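PDB 3O2U: NEDD8-conjugating enzyme UBC12 from Saccharomyces cerevisiae, which accepts the ubiquitin-like protein Rub1 (NEDD8) from its E1 complex as a thioester and catalyses its attachment to other proteins, chiefly the cullin Cdc53. Local coordinates for residues A[32-37]-A[129-134]; A[48-53]-A[67-72]; A[63-68]-A[83-88]; A[97-102]-A[114-119]. One frame throughout, in Å; residues are numbered along the deposited sequence. Where two conformers were deposited one is given.

Interaction 1 of 4, residues A[32-37]-A[129-134]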
loop_
_atom_site.group_PDB
_atom_site.type_symbol
_atom_site.label_atom_id
_atom_site.label_comp_id
_atom_site.label_asym_id
_atom_site.label_seq_id
_atom_site.Cartn_x
_atom_site.Cartn_y
_atom_site.Cartn_z
ATOM N N ILE A 32 16.900 -6.786 1.970
ATOM C CA ILE A 32 16.941 -8.239 2.148
ATOM C C ILE A 32 15.630 -8.768 2.721
ATOM O O ILE A 32 15.140 -9.810 2.307
ATOM C CB ILE A 32 18.074 -8.671 3.109
ATOM C CG1 ILE A 32 19.441 -8.408 2.471
ATOM C CG2 ILE A 32 17.928 -10.151 3.477
ATOM C CD1 ILE A 32 20.598 -8.875 3.317
ATOM N N ARG A 33 15.071 -8.052 3.688
ATOM C CA ARG A 33 13.798 -8.450 4.292
ATOM C C ARG A 33 12.626 -8.307 3.301
ATOM O O ARG A 33 11.767 -9.179 3.210
ATOM C CB ARG A 33 13.543 -7.630 5.560
ATOM C CG ARG A 33 12.113 -7.761 6.107
ATOM C CD ARG A 33 11.810 -9.163 6.708
ATOM N NE ARG A 33 10.352 -9.299 6.722
ATOM C CZ ARG A 33 9.565 -8.949 7.731
ATOM N NH1 ARG A 33 10.095 -8.553 8.887
ATOM N NH2 ARG A 33 8.243 -9.049 7.594
ATOM N N LEU A 34 12.594 -7.228 2.532
ATOM C CA LEU A 34 11.569 -7.106 1.501
ATOM C C LEU A 34 11.699 -8.209 0.425
ATOM O O LEU A 34 10.692 -8.759 -0.024
ATOM C CB LEU A 34 11.587 -5.709 0.868
ATOM C CG LEU A 34 10.576 -5.504 -0.268
ATOM C CD1 LEU A 34 9.154 -5.853 0.150
ATOM C CD2 LEU A 34 10.641 -4.070 -0.807
ATOM N N LYS A 35 12.918 -8.528 -0.003
ATOM C CA LYS A 35 13.088 -9.653 -0.949
ATOM C C LYS A 35 12.488 -10.956 -0.400
ATOM O O LYS A 35 11.827 -11.705 -1.114
ATOM C CB LYS A 35 14.565 -9.883 -1.263
ATOM C CG LYS A 35 15.173 -8.886 -2.226
ATOM C CD LYS A 35 16.676 -9.109 -2.323
ATOM C CE LYS A 35 16.995 -10.464 -2.958
ATOM N NZ LYS A 35 16.379 -10.604 -4.306
ATOM N N ARG A 36 12.740 -11.219 0.877
ATOM C CA ARG A 36 12.215 -12.401 1.545
ATOM C C ARG A 36 10.672 -12.373 1.594
ATOM O O ARG A 36 10.016 -13.372 1.335
ATOM C CB ARG A 36 12.894 -12.543 2.920
ATOM C CG ARG A 36 12.021 -12.780 4.138
ATOM C CD ARG A 36 12.887 -12.811 5.426
ATOM N NE ARG A 36 12.100 -12.796 6.662
ATOM C CZ ARG A 36 12.611 -12.646 7.882
ATOM N NH1 ARG A 36 13.918 -12.498 8.053
ATOM N NH2 ARG A 36 11.812 -12.640 8.938
ATOM N N ASP A 37 10.094 -11.216 1.910
ATOM C CA ASP A 37 8.633 -11.075 1.878
ATOM C C ASP A 37 8.066 -11.307 0.471
ATOM O O ASP A 37 7.028 -11.936 0.317
ATOM C CB ASP A 37 8.201 -9.680 2.349
ATOM C CG ASP A 37 8.297 -9.504 3.850
ATOM O OD1 ASP A 37 9.001 -10.299 4.514
ATOM O OD2 ASP A 37 7.645 -8.555 4.355
ATOM N N LEU A 129 4.941 -8.702 11.138
ATOM C CA LEU A 129 3.967 -8.720 10.045
ATOM C C LEU A 129 4.751 -8.562 8.744
ATOM O O LEU A 129 5.920 -8.176 8.770
ATOM C CB LEU A 129 2.939 -7.585 10.188
ATOM C CG LEU A 129 1.946 -7.707 11.354
ATOM C CD1 LEU A 129 0.882 -6.597 11.350
ATOM C CD2 LEU A 129 1.282 -9.065 11.349
ATOM N N ASP A 130 4.124 -8.878 7.616
ATOM C CA ASP A 130 4.851 -8.906 6.350
ATOM C C ASP A 130 4.015 -8.370 5.199
ATOM O O ASP A 130 2.864 -7.962 5.385
ATOM C CB ASP A 130 5.335 -10.330 6.042
ATOM C CG ASP A 130 4.188 -11.329 5.917
ATOM O OD1 ASP A 130 3.007 -10.936 6.060
ATOM O OD2 ASP A 130 4.464 -12.522 5.685
ATOM N N LEU A 131 4.608 -8.372 4.008
ATOM C CA LEU A 131 3.945 -7.834 2.841
ATOM C C LEU A 131 2.644 -8.602 2.602
ATOM O O LEU A 131 1.629 -8.015 2.232
ATOM C CB LEU A 131 4.877 -7.910 1.625
ATOM C CG LEU A 131 4.294 -7.462 0.290
ATOM C CD1 LEU A 131 3.788 -6.018 0.362
ATOM C CD2 LEU A 131 5.333 -7.627 -0.843
ATOM N N GLN A 132 2.673 -9.917 2.814
ATOM C CA GLN A 132 1.464 -10.734 2.623
ATOM C C GLN A 132 0.320 -10.185 3.484
ATOM O O GLN A 132 -0.813 -10.082 3.025
ATOM C CB GLN A 132 1.724 -12.197 2.985
ATOM C CG GLN A 132 0.489 -13.080 2.933
ATOM C CD GLN A 132 0.270 -13.675 1.575
ATOM O OE1 GLN A 132 1.205 -13.807 0.790
ATOM N NE2 GLN A 132 -0.968 -14.051 1.284
ATOM N N SER A 133 0.633 -9.828 4.728
ATOM C CA SER A 133 -0.353 -9.277 5.664
ATOM C C SER A 133 -0.905 -7.968 5.177
ATOM O O SER A 133 -2.099 -7.735 5.248
ATOM C CB SER A 133 0.286 -9.041 7.026
ATOM O OG SER A 133 0.844 -10.246 7.508
ATOM N N ILE A 134 -0.025 -7.086 4.711
ATOM C CA ILE A 134 -0.488 -5.812 4.221
ATOM C C ILE A 134 -1.433 -6.037 3.051
ATOM O O ILE A 134 -2.534 -5.481 3.012
ATOM C CB ILE A 134 0.689 -4.916 3.792
ATOM C CG1 ILE A 134 1.519 -4.538 5.035
ATOM C CG2 ILE A 134 0.157 -3.690 3.081
ATOM C CD1 ILE A 134 2.942 -4.055 4.744
HETATM O O HOH W 1 5.151 -11.567 2.471
#
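A buried, mainly polar contact joins Arg33 and Asp37 of helix 29-39 to Leu129, Asp130 and Leu131 at the start of helix 131-143. Arg33 suits this place because its planar guanidinium carries N-H groups on three nitrogens around its rim, enough for several acceptors. Bent at chi2 (70°), its chain sends NE to Asp37 OD1 in a straight salt bridge of 2.8 Å, while NH2 donates to Leu129 O at 2.7 Å, close to the guanidinium plane. NH1 is hydrogen-bonded to Pro127 O, so the group is tied at several points and its rotation is fixed. Asp37 in turn accepts from Leu131 N at OD2 (3.1 Å), the donor standing above the carboxylate plane; the same oxygen is bonded by the hydroxyl of Tyr92. A water links Asp37 O to Gln132 N, occupying another N-H of the first helical turn. Leu34 CD1 and Leu131 CD2, 4.3 Å apart, add an apolar touch. Asp130 CB faces Asp37, but its carboxylate turns away as N-cap, OD1 taking Ser133 N (2.9 Å) and Ser133 OG (2.7 Å) from opposite faces of its plane. The whole is a capped helix start docked on helix 29-39, the first helix of the E2 ubiquitin-conjugating (UBC) core.

Interaction 2 of 4, residues A[48-53]-A[67-72]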
loop_
_atom_site.group_PDB
_atom_site.type_symbol
_atom_site.label_atom_id
_atom_site.label_comp_id
_atom_site.label_asym_id
_atom_site.label_seq_id
_atom_site.Cartn_x
_atom_site.Cartn_y
_atom_site.Cartn_z
ATOM N N THR A 48 -2.973 -8.925 -7.896
ATOM C CA THR A 48 -1.764 -9.012 -8.695
ATOM C C THR A 48 -0.775 -7.934 -8.239
ATOM O O THR A 48 -1.168 -6.923 -7.651
ATOM C CB THR A 48 -2.088 -8.893 -10.178
ATOM O OG1 THR A 48 -2.635 -7.601 -10.450
ATOM C CG2 THR A 48 -3.121 -9.943 -10.562
ATOM N N LEU A 49 0.508 -8.159 -8.486
ATOM C CA LEU A 49 1.545 -7.297 -7.940
ATOM C C LEU A 49 2.607 -7.057 -9.002
ATOM O O LEU A 49 3.017 -7.987 -9.687
ATOM C CB LEU A 49 2.163 -7.938 -6.698
ATOM C CG LEU A 49 3.200 -7.103 -5.949
ATOM C CD1 LEU A 49 3.373 -7.580 -4.536
ATOM C CD2 LEU A 49 4.545 -7.142 -6.673
ATOM N N ASN A 50 3.030 -5.802 -9.137
ATOM C CA ASN A 50 4.089 -5.417 -10.061
ATOM C C ASN A 50 5.205 -4.774 -9.270
ATOM O O ASN A 50 4.961 -3.854 -8.479
ATOM C CB ASN A 50 3.571 -4.411 -11.090
ATOM C CG ASN A 50 2.505 -5.006 -11.993
ATOM O OD1 ASN A 50 1.433 -4.426 -12.188
ATOM N ND2 ASN A 50 2.787 -6.182 -12.532
ATOM N N VAL A 51 6.424 -5.253 -9.467
ATOM C CA VAL A 51 7.564 -4.603 -8.851
ATOM C C VAL A 51 7.885 -3.416 -9.731
ATOM O O VAL A 51 8.204 -3.596 -10.898
ATOM C CB VAL A 51 8.800 -5.513 -8.806
ATOM C CG1 VAL A 51 9.962 -4.765 -8.172
ATOM C CG2 VAL A 51 8.502 -6.805 -8.043
ATOM N N ILE A 52 7.806 -2.209 -9.184
ATOM C CA ILE A 52 8.094 -1.009 -9.971
ATOM C C ILE A 52 9.580 -0.678 -9.835
ATOM O O ILE A 52 10.303 -0.562 -10.839
ATOM C CB ILE A 52 7.251 0.210 -9.518
ATOM C CG1 ILE A 52 5.753 -0.073 -9.645
ATOM C CG2 ILE A 52 7.597 1.450 -10.348
ATOM C CD1 ILE A 52 5.322 -0.490 -11.042
ATOM N N THR A 53 10.021 -0.502 -8.591
ATOM C CA THR A 53 11.443 -0.383 -8.276
ATOM C C THR A 53 11.821 -1.522 -7.330
ATOM O O THR A 53 11.204 -1.687 -6.275
ATOM C CB THR A 53 11.769 0.947 -7.607
ATOM O OG1 THR A 53 11.578 2.011 -8.548
ATOM C CG2 THR A 53 13.222 0.944 -7.117
ATOM N N GLU A 67 3.489 -1.975 -7.025
ATOM C CA GLU A 67 2.100 -1.649 -7.319
ATOM C C GLU A 67 1.255 -2.869 -6.984
ATOM O O GLU A 67 1.533 -3.968 -7.458
ATOM C CB GLU A 67 1.902 -1.311 -8.794
ATOM C CG GLU A 67 0.447 -0.952 -9.126
ATOM C CD GLU A 67 0.191 -0.838 -10.609
ATOM O OE1 GLU A 67 0.915 -1.489 -11.397
ATOM O OE2 GLU A 67 -0.748 -0.103 -10.986
ATOM N N VAL A 68 0.227 -2.679 -6.170
ATOM C CA VAL A 68 -0.644 -3.791 -5.795
ATOM C C VAL A 68 -2.020 -3.522 -6.373
ATOM O O VAL A 68 -2.587 -2.476 -6.118
ATOM C CB VAL A 68 -0.771 -3.934 -4.263
ATOM C CG1 VAL A 68 -1.854 -4.955 -3.913
ATOM C CG2 VAL A 68 0.553 -4.359 -3.664
ATOM N N ILE A 69 -2.548 -4.472 -7.141
ATOM C CA ILE A 69 -3.847 -4.306 -7.798
ATOM C C ILE A 69 -4.888 -5.275 -7.226
ATOM O O ILE A 69 -4.793 -6.488 -7.411
ATOM C CB ILE A 69 -3.739 -4.528 -9.310
ATOM C CG1 ILE A 69 -2.727 -3.547 -9.918
ATOM C CG2 ILE A 69 -5.119 -4.365 -9.960
ATOM C CD1 ILE A 69 -2.423 -3.791 -11.386
ATOM N N VAL A 70 -5.880 -4.728 -6.527
ATOM C CA VAL A 70 -6.939 -5.532 -5.929
ATOM C C VAL A 70 -8.173 -5.536 -6.839
ATOM O O VAL A 70 -8.709 -4.477 -7.166
ATOM C CB VAL A 70 -7.276 -5.000 -4.514
ATOM C CG1 VAL A 70 -8.334 -5.856 -3.845
ATOM C CG2 VAL A 70 -5.994 -4.997 -3.653
ATOM N N ARG A 71 -8.585 -6.733 -7.256
ATOM C CA ARG A 71 -9.782 -6.927 -8.085
ATOM C C ARG A 71 -10.680 -7.985 -7.428
ATOM O O ARG A 71 -10.585 -9.168 -7.743
ATOM C CB ARG A 71 -9.387 -7.375 -9.497
ATOM C CG ARG A 71 -10.548 -7.407 -10.506
ATOM C CD ARG A 71 -10.016 -7.629 -11.911
ATOM N NE ARG A 71 -11.064 -7.664 -12.939
ATOM C CZ ARG A 71 -11.689 -8.779 -13.323
ATOM N NH1 ARG A 71 -11.395 -9.942 -12.748
ATOM N NH2 ARG A 71 -12.615 -8.734 -14.274
ATOM N N PRO A 72 -11.520 -7.561 -6.485
ATOM C CA PRO A 72 -12.348 -8.480 -5.694
ATOM C C PRO A 72 -13.308 -9.227 -6.605
ATOM O O PRO A 72 -13.754 -8.652 -7.596
ATOM C CB PRO A 72 -13.144 -7.535 -4.790
ATOM C CG PRO A 72 -12.331 -6.308 -4.715
ATOM C CD PRO A 72 -11.687 -6.161 -6.055
HETATM O O HOH W 2 -5.708 -7.846 -9.884
#
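Thr48, Leu49 and Asn50 pair with Ile69, Val68 and Glu67 as antiparallel neighbours at one margin of the four-stranded UBC sheet. Two hydrogen-bonded pairs, Thr48 with Ile69 and Asn50 with Glu67, flank the non-hydrogen-bonded pair Leu49-Val68, and all four backbone bonds are nearly straight. Thereafter the chain turns a corner at Ile52, where Ile52 and Thr53 together face Lys65 in a classic beta bulge.

The two faces differ in character. Leu49, with CG swung away from its backbone N (chi1 -176°), brings CD1 to 4.4 Å from Val68 CG2; both residues also touch Ile135 of helix 131-143, and such branched apolar chains fit the side turned to that helix. The other face is more polar. There Asn50 and Glu67 run side by side, pointing the same way, with amide and carboxylate planes 49° apart. Asn50 OD1 and Glu67 OE1 approach to 3.1 Å, but both are acceptors and form no bond. The carboxylate is held instead through OE2, by Asn83 of the next strand. The Glu67 chain is extended beyond CG, which carries the carboxylate out to Asn83, and Ile52 CG1 lies against its root, 4.1 Å from Glu67 CB.

Thr48 and Ile69 complete this face. A first torsion of 64° sets the Thr48 hydroxyl between N and the carbonyl carbon, and OG1 comes to 3.5 Å from Ile69 CB. From there a single water spans the pair, 3.1 Å from Thr48 OG1 and donating to Ile69 O at 3.0 Å.

Interaction 3 of 4, residues A[63-68]-A[83-88]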
loop_
_atom_site.group_PDB
_atom_site.type_symbol
_atom_site.label_atom_id
_atom_site.label_comp_id
_atom_site.label_asym_id
_atom_site.label_seq_id
_atom_site.Cartn_x
_atom_site.Cartn_y
_atom_site.Cartn_z
ATOM N N SER A 63 14.124 4.159 -3.615
ATOM C CA SER A 63 13.355 3.340 -2.689
ATOM C C SER A 63 12.595 2.245 -3.446
ATOM O O SER A 63 12.071 2.492 -4.526
ATOM C CB SER A 63 12.400 4.221 -1.888
ATOM O OG SER A 63 11.634 5.041 -2.764
ATOM N N PRO A 64 12.584 1.016 -2.904
ATOM C CA PRO A 64 11.797 -0.027 -3.564
ATOM C C PRO A 64 10.341 0.413 -3.621
ATOM O O PRO A 64 9.853 1.098 -2.711
ATOM C CB PRO A 64 11.964 -1.235 -2.633
ATOM C CG PRO A 64 13.275 -0.971 -1.901
ATOM C CD PRO A 64 13.278 0.515 -1.701
ATOM N N LYS A 65 9.647 0.019 -4.675
ATOM C CA LYS A 65 8.257 0.426 -4.843
ATOM C C LYS A 65 7.486 -0.667 -5.573
ATOM O O LYS A 65 7.980 -1.245 -6.556
ATOM C CB LYS A 65 8.180 1.755 -5.596
ATOM C CG LYS A 65 6.768 2.292 -5.773
ATOM C CD LYS A 65 6.768 3.463 -6.752
ATOM C CE LYS A 65 7.572 4.629 -6.192
ATOM N NZ LYS A 65 6.642 5.574 -5.530
ATOM N N LEU A 66 6.304 -0.988 -5.055
ATOM C CA LEU A 66 5.466 -2.039 -5.638
ATOM C C LEU A 66 4.122 -1.433 -5.992
ATOM O O LEU A 66 3.670 -0.496 -5.332
ATOM C CB LEU A 66 5.228 -3.174 -4.630
ATOM C CG LEU A 66 6.436 -3.686 -3.840
ATOM C CD1 LEU A 66 5.994 -4.697 -2.775
ATOM C CD2 LEU A 66 7.485 -4.296 -4.763
ATOM N N GLU A 67 3.489 -1.975 -7.025
ATOM C CA GLU A 67 2.100 -1.649 -7.319
ATOM C C GLU A 67 1.255 -2.869 -6.984
ATOM O O GLU A 67 1.533 -3.968 -7.458
ATOM C CB GLU A 67 1.902 -1.311 -8.794
ATOM C CG GLU A 67 0.447 -0.952 -9.126
ATOM C CD GLU A 67 0.191 -0.838 -10.609
ATOM O OE1 GLU A 67 0.915 -1.489 -11.397
ATOM O OE2 GLU A 67 -0.748 -0.103 -10.986
ATOM N N VAL A 68 0.227 -2.679 -6.170
ATOM C CA VAL A 68 -0.644 -3.791 -5.795
ATOM C C VAL A 68 -2.020 -3.522 -6.373
ATOM O O VAL A 68 -2.587 -2.476 -6.118
ATOM C CB VAL A 68 -0.771 -3.934 -4.263
ATOM C CG1 VAL A 68 -1.854 -4.955 -3.913
ATOM C CG2 VAL A 68 0.553 -4.359 -3.664
ATOM N N ASN A 83 -5.873 -0.010 -7.620
ATOM C CA ASN A 83 -4.435 -0.183 -7.489
ATOM C C ASN A 83 -3.832 0.730 -6.429
ATOM O O ASN A 83 -4.338 1.827 -6.172
ATOM C CB ASN A 83 -3.703 -0.079 -8.848
ATOM C CG ASN A 83 -3.935 1.252 -9.556
ATOM O OD1 ASN A 83 -4.943 1.922 -9.347
ATOM N ND2 ASN A 83 -2.990 1.629 -10.418
ATOM N N PHE A 84 -2.756 0.250 -5.807
ATOM C CA PHE A 84 -2.070 0.955 -4.725
ATOM C C PHE A 84 -0.577 0.938 -5.024
ATOM O O PHE A 84 -0.054 -0.032 -5.573
ATOM C CB PHE A 84 -2.255 0.243 -3.374
ATOM C CG PHE A 84 -3.681 0.149 -2.915
ATOM C CD1 PHE A 84 -4.210 1.084 -2.028
ATOM C CD2 PHE A 84 -4.501 -0.878 -3.369
ATOM C CE1 PHE A 84 -5.546 0.984 -1.589
ATOM C CE2 PHE A 84 -5.831 -0.983 -2.933
ATOM C CZ PHE A 84 -6.350 -0.055 -2.050
ATOM N N ASN A 85 0.110 2.001 -4.638
ATOM C CA ASN A 85 1.564 1.993 -4.649
ATOM C C ASN A 85 2.022 1.770 -3.220
ATOM O O ASN A 85 1.464 2.358 -2.290
ATOM C CB ASN A 85 2.118 3.319 -5.167
ATOM C CG ASN A 85 2.541 3.257 -6.628
ATOM O OD1 ASN A 85 2.552 2.194 -7.247
ATOM N ND2 ASN A 85 2.888 4.406 -7.185
ATOM N N LEU A 86 3.009 0.903 -3.041
ATOM C CA LEU A 86 3.627 0.704 -1.731
ATOM C C LEU A 86 5.091 1.143 -1.812
ATOM O O LEU A 86 5.863 0.564 -2.590
ATOM C CB LEU A 86 3.552 -0.772 -1.318
ATOM C CG LEU A 86 2.221 -1.327 -0.779
ATOM C CD1 LEU A 86 1.103 -1.198 -1.797
ATOM C CD2 LEU A 86 2.409 -2.769 -0.404
ATOM N N ASP A 87 5.464 2.151 -1.023
ATOM C CA ASP A 87 6.807 2.744 -1.056
ATOM C C ASP A 87 7.572 2.423 0.235
ATOM O O ASP A 87 7.147 2.833 1.323
ATOM C CB ASP A 87 6.711 4.268 -1.199
ATOM C CG ASP A 87 5.885 4.707 -2.400
ATOM O OD1 ASP A 87 5.795 3.958 -3.383
ATOM O OD2 ASP A 87 5.322 5.823 -2.366
ATOM N N PHE A 88 8.691 1.724 0.112
ATOM C CA PHE A 88 9.459 1.258 1.264
ATOM C C PHE A 88 10.651 2.167 1.509
ATOM O O PHE A 88 11.326 2.560 0.569
ATOM C CB PHE A 88 9.963 -0.160 1.005
ATOM C CG PHE A 88 8.869 -1.162 0.853
ATOM C CD1 PHE A 88 8.560 -2.027 1.888
ATOM C CD2 PHE A 88 8.118 -1.215 -0.307
ATOM C CE1 PHE A 88 7.531 -2.930 1.760
ATOM C CE2 PHE A 88 7.089 -2.120 -0.447
ATOM C CZ PHE A 88 6.797 -2.984 0.588
#
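Phe88 and Phe84 both turn a ring edge to a backbone carbonyl of segment 63-68: Pro64 O lies near the plane of the Phe88 ring, and Val68 O near that of Phe84, 3.7 Å from Phe84 CD2. Leu66 CD1 reaches Phe88 CE2 obliquely at 3.6 Å, and Tyr92 adds an edge-to-face ring contact with Phe88. Another flat group, the Asn83 amide, uses its own plane to donate from ND2 to Glu67 OE2 at 2.9 Å, almost straight and nearly along the C-O axis; its OD1 takes the ammonium of Lys103, so the amide is gripped at both ends.

These residues belong to an antiparallel hairpin in which Leu66-Leu86 and Val68-Phe84 are hydrogen-bonded pairs and Lys65-Asp87 and Glu67-Asn85 non-hydrogen-bonded ones. Leucine, valine and phenylalanine fill the inner face, where Val68 CG2 packs 3.7 Å from Leu86 CD1. Charged and amide groups suit the outer one: the Lys65 chain lies alongside Asp87, bent at chi3 and chi4 to bring NZ above the carboxylate plane, 2.8 Å from Asp87 OD1. Asp87 was modelled in two conformers, so this salt bridge is certain only for the one described.

Beneath the inner face, Leu66 and Leu86 meet Leu131, and Val68 meets Ile135, of helix 131-143; Pro64 and Phe88 lean on Leu34 of helix 29-39, while strands 47-51 and 98-101 extend the sheet to either side.

Interaction 4 of 4, residues A[97-102]-A[114-119]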
loop_
_atom_site.group_PDB
_atom_site.type_symbol
_atom_site.label_atom_id
_atom_site.label_comp_id
_atom_site.label_asym_id
_atom_site.label_seq_id
_atom_site.Cartn_x
_atom_site.Cartn_y
_atom_site.Cartn_z
ATOM N N PRO A 97 5.649 -0.030 4.618
ATOM C CA PRO A 97 5.733 0.913 3.497
ATOM C C PRO A 97 4.654 1.960 3.624
ATOM O O PRO A 97 3.642 1.730 4.294
ATOM C CB PRO A 97 5.433 0.033 2.278
ATOM C CG PRO A 97 4.525 -1.066 2.844
ATOM C CD PRO A 97 5.176 -1.360 4.186
ATOM N N LYS A 98 4.867 3.107 2.988
ATOM C CA LYS A 98 3.787 4.064 2.782
ATOM C C LYS A 98 2.840 3.503 1.715
ATOM O O LYS A 98 3.289 3.035 0.694
ATOM C CB LYS A 98 4.363 5.400 2.313
ATOM C CG LYS A 98 3.320 6.365 1.772
ATOM C CD LYS A 98 3.811 7.787 1.903
ATOM C CE LYS A 98 2.767 8.783 1.429
ATOM N NZ LYS A 98 2.616 8.688 -0.045
ATOM N N VAL A 99 1.537 3.518 1.970
ATOM C CA VAL A 99 0.578 2.979 1.017
ATOM C C VAL A 99 -0.241 4.144 0.462
ATOM O O VAL A 99 -0.741 4.972 1.224
ATOM C CB VAL A 99 -0.329 1.929 1.699
ATOM C CG1 VAL A 99 -1.422 1.429 0.752
ATOM C CG2 VAL A 99 0.525 0.780 2.237
ATOM N N VAL A 100 -0.341 4.221 -0.859
ATOM C CA VAL A 100 -1.122 5.264 -1.521
ATOM C C VAL A 100 -2.087 4.631 -2.511
ATOM O O VAL A 100 -1.662 3.892 -3.400
ATOM C CB VAL A 100 -0.202 6.230 -2.312
ATOM C CG1 VAL A 100 -1.020 7.302 -2.999
ATOM C CG2 VAL A 100 0.823 6.865 -1.390
ATOM N N CYS A 101 -3.376 4.912 -2.369
ATOM C CA CYS A 101 -4.363 4.426 -3.344
ATOM C C CYS A 101 -4.341 5.332 -4.575
ATOM O O CYS A 101 -4.375 6.553 -4.452
ATOM C CB CYS A 101 -5.775 4.378 -2.737
ATOM S SG CYS A 101 -7.047 3.766 -3.908
ATOM N N LEU A 102 -4.272 4.724 -5.757
ATOM C CA LEU A 102 -4.004 5.444 -6.987
ATOM C C LEU A 102 -5.273 5.750 -7.763
ATOM O O LEU A 102 -5.206 6.259 -8.874
ATOM C CB LEU A 102 -3.055 4.636 -7.878
ATOM C CG LEU A 102 -1.750 4.208 -7.216
ATOM C CD1 LEU A 102 -0.873 3.504 -8.234
ATOM C CD2 LEU A 102 -1.040 5.425 -6.622
ATOM N N GLY A 114 -5.896 9.627 -1.620
ATOM C CA GLY A 114 -5.248 8.331 -1.746
ATOM C C GLY A 114 -4.770 7.735 -0.427
ATOM O O GLY A 114 -4.257 6.611 -0.405
ATOM N N ASN A 115 -4.932 8.479 0.671
ATOM C CA ASN A 115 -4.647 7.966 2.008
ATOM C C ASN A 115 -5.526 6.775 2.395
ATOM O O ASN A 115 -6.737 6.774 2.158
ATOM C CB ASN A 115 -4.798 9.085 3.056
ATOM C CG ASN A 115 -3.772 10.181 2.888
ATOM O OD1 ASN A 115 -4.120 11.350 2.724
ATOM N ND2 ASN A 115 -2.495 9.808 2.912
ATOM N N VAL A 116 -4.922 5.769 3.017
ATOM C CA VAL A 116 -5.645 4.548 3.334
ATOM C C VAL A 116 -5.601 4.255 4.820
ATOM O O VAL A 116 -4.520 4.082 5.380
ATOM C CB VAL A 116 -5.047 3.321 2.622
ATOM C CG1 VAL A 116 -5.898 2.107 2.902
ATOM C CG2 VAL A 116 -4.929 3.561 1.119
ATOM N N CYS A 117 -6.775 4.172 5.447
ATOM C CA CYS A 117 -6.869 3.880 6.878
ATOM C C CYS A 117 -6.995 2.385 7.145
ATOM O O CYS A 117 -8.074 1.801 7.065
ATOM C CB CYS A 117 -8.041 4.621 7.527
ATOM S SG CYS A 117 -8.062 4.461 9.339
ATOM N N LEU A 118 -5.865 1.772 7.460
ATOM C CA LEU A 118 -5.799 0.345 7.676
ATOM C C LEU A 118 -4.970 0.178 8.932
ATOM O O LEU A 118 -3.844 0.668 8.985
ATOM C CB LEU A 118 -5.099 -0.307 6.485
ATOM C CG LEU A 118 -4.894 -1.812 6.519
ATOM C CD1 LEU A 118 -6.250 -2.525 6.438
ATOM C CD2 LEU A 118 -3.972 -2.236 5.387
ATOM N N ASN A 119 -5.530 -0.486 9.943
ATOM C CA ASN A 119 -4.903 -0.543 11.266
ATOM C C ASN A 119 -3.472 -1.074 11.253
ATOM O O ASN A 119 -2.609 -0.583 11.990
ATOM C CB ASN A 119 -5.743 -1.393 12.225
ATOM C CG ASN A 119 -5.792 -2.855 11.811
ATOM O OD1 ASN A 119 -5.677 -3.188 10.619
ATOM N ND2 ASN A 119 -5.941 -3.741 12.793
HETATM O O HOH W 3 -2.192 5.613 3.538
#
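Gly114, Val116 and Cys101 carry this buried contact between the last strand of the sheet and the loop that leads to Cys117, the predicted thioester cysteine. Gly114 suits its place because it has no side chain. Its CA sits 4.3 Å from Cys101 CA, where a beta carbon would run into Cys101 O; at a phi of 97° that carbon would also press on the carbonyl O of the preceding residue. The close approach lets Cys101 N donate to Gly114 O at 2.7 Å, nearly straight and on a lone pair in the carbonyl plane. Val116 follows with CG2, which touches Cys101 CB at 4.0 Å and Val99 CG1 at 4.1 Å, the two valines crossing at a slant. Its compact branched side chain thus lies against two alternate residues of the strand, and Cys101 CB points toward the loop to meet it. Where the backbones diverge, a water takes over: it donates to Val99 O and accepts from Val116 N, 2.8 Å from each.

Strand 98-101 is bonded along its other side to strand 82-87, whose Phe84 touches Cys101. On the loop side Leu118 reaches Leu138 and Leu141 of helix 131-143, and Val116, next to Cys117, packs between strand 98-101 and Leu141 of that helix.

In the fold
Interactions 2 and 3 overlap on strand 65-70 and interaction 4 follows along the chain, the three stepping across a single antiparallel sheet, while interaction 1 brackets them all, joining helix 29-39 before the sheet to helix 131-143 after it. Interactions 2 and 3 share Glu67 and Val68, their centres about 8 Å apart. The centres of interactions 3 and 4 are about 10 Å apart, connected through backbone bonds between strands 82-87 and 98-101. Those of interactions 1 and 3 are about 12 Å apart, with Leu131 touching Leu49, Leu66 and Leu86, so one helix start serves three strands. The result is a meander backed by helices, with the predicted catalytic cysteine, Cys117, on the loop from strand 98-101 to helix 131-143.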